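Local coordinates for dihydropyrimidinase (Brevibacillus agri, PDB 3SFW), which probably catalyses the reversible, zinc-dependent hydrolytic ring opening of dihydropyrimidines, at residues V427-S432 with V438-F443. Residues are numbered along the deposited sequence; the frame is centred on the assembly and turned at random.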
loop_
_atom_site.group_PDB
_atom_site.type_symbol
_atom_site.label_atom_id
_atom_site.label_comp_id
_atom_site.label_asym_id
_atom_site.label_seq_id
_atom_site.Cartn_x
_atom_site.Cartn_y
_atom_site.Cartn_z
ATOM N N VAL A 427 -39.225 1.932 14.644
ATOM C CA VAL A 427 -39.790 3.105 13.936
ATOM C C VAL A 427 -41.254 3.315 14.333
ATOM O O VAL A 427 -42.126 2.465 14.039
ATOM C CB VAL A 427 -39.651 2.912 12.406
ATOM C CG1 VAL A 427 -40.343 4.046 11.637
ATOM C CG2 VAL A 427 -38.120 2.833 12.031
ATOM N N ILE A 428 -41.513 4.379 15.084
ATOM C CA ILE A 428 -42.866 4.585 15.626
ATOM C C ILE A 428 -43.743 5.355 14.654
ATOM O O ILE A 428 -44.838 4.898 14.315
ATOM C CB ILE A 428 -42.824 5.317 16.977
ATOM C CG1 ILE A 428 -41.902 4.554 17.951
ATOM C CG2 ILE A 428 -44.276 5.597 17.525
ATOM C CD1 ILE A 428 -42.298 3.079 18.189
ATOM N N SER A 429 -43.286 6.543 14.237
ATOM C CA SER A 429 -44.038 7.360 13.288
ATOM C C SER A 429 -43.106 7.941 12.230
ATOM O O SER A 429 -41.923 8.128 12.496
ATOM C CB SER A 429 -44.758 8.474 14.028
ATOM O OG SER A 429 -45.658 7.869 14.951
ATOM N N VAL A 430 -43.655 8.199 11.045
ATOM C CA VAL A 430 -42.870 8.656 9.893
ATOM C C VAL A 430 -43.661 9.738 9.186
ATOM O O VAL A 430 -44.806 9.516 8.757
ATOM C CB VAL A 430 -42.600 7.499 8.925
ATOM C CG1 VAL A 430 -41.818 7.973 7.681
ATOM C CG2 VAL A 430 -41.876 6.355 9.640
ATOM N N LEU A 431 -43.074 10.932 9.088
ATOM C CA LEU A 431 -43.667 12.021 8.302
ATOM C C LEU A 431 -42.921 12.179 6.991
ATOM O O LEU A 431 -41.660 12.080 6.963
ATOM C CB LEU A 431 -43.549 13.329 9.070
ATOM C CG LEU A 431 -44.364 13.317 10.382
ATOM C CD1 LEU A 431 -43.481 13.753 11.551
ATOM C CD2 LEU A 431 -45.603 14.250 10.280
ATOM N N SER A 432 -43.679 12.476 5.940
ATOM C CA SER A 432 -43.125 12.803 4.605
ATOM C C SER A 432 -43.720 14.151 4.163
ATOM O O SER A 432 -44.939 14.269 4.056
ATOM C CB SER A 432 -43.455 11.691 3.606
ATOM O OG SER A 432 -43.176 12.111 2.268
ATOM N N VAL A 438 -46.651 6.808 8.359
ATOM C CA VAL A 438 -46.865 5.834 9.422
ATOM C C VAL A 438 -47.071 6.622 10.726
ATOM O O VAL A 438 -46.367 7.605 11.004
ATOM C CB VAL A 438 -45.594 4.916 9.548
ATOM C CG1 VAL A 438 -45.712 3.969 10.764
ATOM C CG2 VAL A 438 -45.377 4.124 8.252
ATOM N N ARG A 439 -48.065 6.241 11.511
ATOM C CA ARG A 439 -48.242 6.862 12.810
ATOM C C ARG A 439 -48.537 5.776 13.812
ATOM O O ARG A 439 -49.447 4.957 13.581
ATOM C CB ARG A 439 -49.381 7.856 12.765
ATOM C CG ARG A 439 -49.453 8.718 14.052
ATOM C CD ARG A 439 -50.442 9.829 13.883
ATOM N NE ARG A 439 -50.393 10.775 14.995
ATOM C CZ ARG A 439 -51.024 11.941 14.971
ATOM N NH1 ARG A 439 -51.726 12.279 13.903
ATOM N NH2 ARG A 439 -50.970 12.748 16.000
ATOM N N ASN A 440 -47.717 5.701 14.863
ATOM C CA ASN A 440 -47.816 4.601 15.830
ATOM C C ASN A 440 -47.913 3.239 15.161
ATOM O O ASN A 440 -48.743 2.382 15.540
ATOM C CB ASN A 440 -48.999 4.872 16.786
ATOM C CG ASN A 440 -48.765 6.103 17.603
ATOM O OD1 ASN A 440 -47.711 6.231 18.202
ATOM N ND2 ASN A 440 -49.695 7.058 17.572
ATOM N N LYS A 441 -47.009 3.013 14.221
ATOM C CA LYS A 441 -46.849 1.725 13.556
ATOM C C LYS A 441 -48.085 1.296 12.729
ATOM O O LYS A 441 -48.202 0.136 12.376
ATOM C CB LYS A 441 -46.386 0.612 14.539
ATOM C CG LYS A 441 -44.980 0.905 15.145
ATOM C CD LYS A 441 -44.686 0.018 16.335
ATOM C CE LYS A 441 -44.179 -1.301 15.863
ATOM N NZ LYS A 441 -43.853 -2.091 17.091
ATOM N N GLN A 442 -48.903 2.263 12.327
ATOM C CA GLN A 442 -50.038 1.987 11.426
ATOM C C GLN A 442 -49.899 2.848 10.178
ATOM O O GLN A 442 -49.389 3.981 10.241
ATOM C CB GLN A 442 -51.340 2.320 12.164
ATOM C CG GLN A 442 -51.569 1.351 13.358
ATOM C CD GLN A 442 -52.627 1.852 14.317
ATOM O OE1 GLN A 442 -52.574 3.005 14.757
ATOM N NE2 GLN A 442 -53.577 0.979 14.685
ATOM N N PHE A 443 -50.288 2.310 9.036
ATOM C CA PHE A 443 -50.131 3.078 7.796
ATOM C C PHE A 443 -51.295 4.056 7.633
ATOM O O PHE A 443 -52.465 3.633 7.440
ATOM C CB PHE A 443 -50.094 2.142 6.587
ATOM C CG PHE A 443 -50.089 2.861 5.261
ATOM C CD1 PHE A 443 -49.040 3.755 4.941
ATOM C CD2 PHE A 443 -50.999 2.528 4.281
ATOM C CE1 PHE A 443 -48.991 4.358 3.663
ATOM C CE2 PHE A 443 -50.964 3.125 3.017
ATOM C CZ PHE A 443 -49.965 4.071 2.723
#
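Val430 and Val438 form the antiparallel hydrogen-bonded pair of a beta hairpin, strands 422-432 and 435-439, continuing the sheet of strands 393-403 and 49-59. Val430 N gives a nearly straight bond to Val438 O at 2.8 Å, while the return bond from Val438 N to Val430 O is weak. Both side chains leave the sheet on the same face, CG2 of Val430 lying 4.0 Å from CB of Val438; Phe83 of helix 74-83 packs against Val438 as well.

On its other edge, against strand 393-403, the strand carries a classic beta bulge, where Ile428 and Ser429 together face Leu395; beyond the valine pair the hairpin partner leaves the ladder in a type I' turn from Arg439 to Gln442. With its OG beside its own backbone N (chi1 -61°), Ser429 meets the start of the turn: Asn440 N points straight at OG, 3.0 Å away. At Ser429 an alanine would lack OG and is likely to leave the N-H of Asn440 without its acceptor, the turn then held to this strand by the Lys441 N bond. The amide oxygen OD1 of Asn440 reaches back to the methyl CG2 of Ile428, 3.6 Å away, the two side chains crossing at a slant. Lys441 sends its NZ to a salt bridge with Asp426, its aliphatic chain passing Val427 with CG 3.4 Å from Val427 O. The backbone N of Lys441 binds Ile428 O at 2.9 Å, in the carbonyl plane.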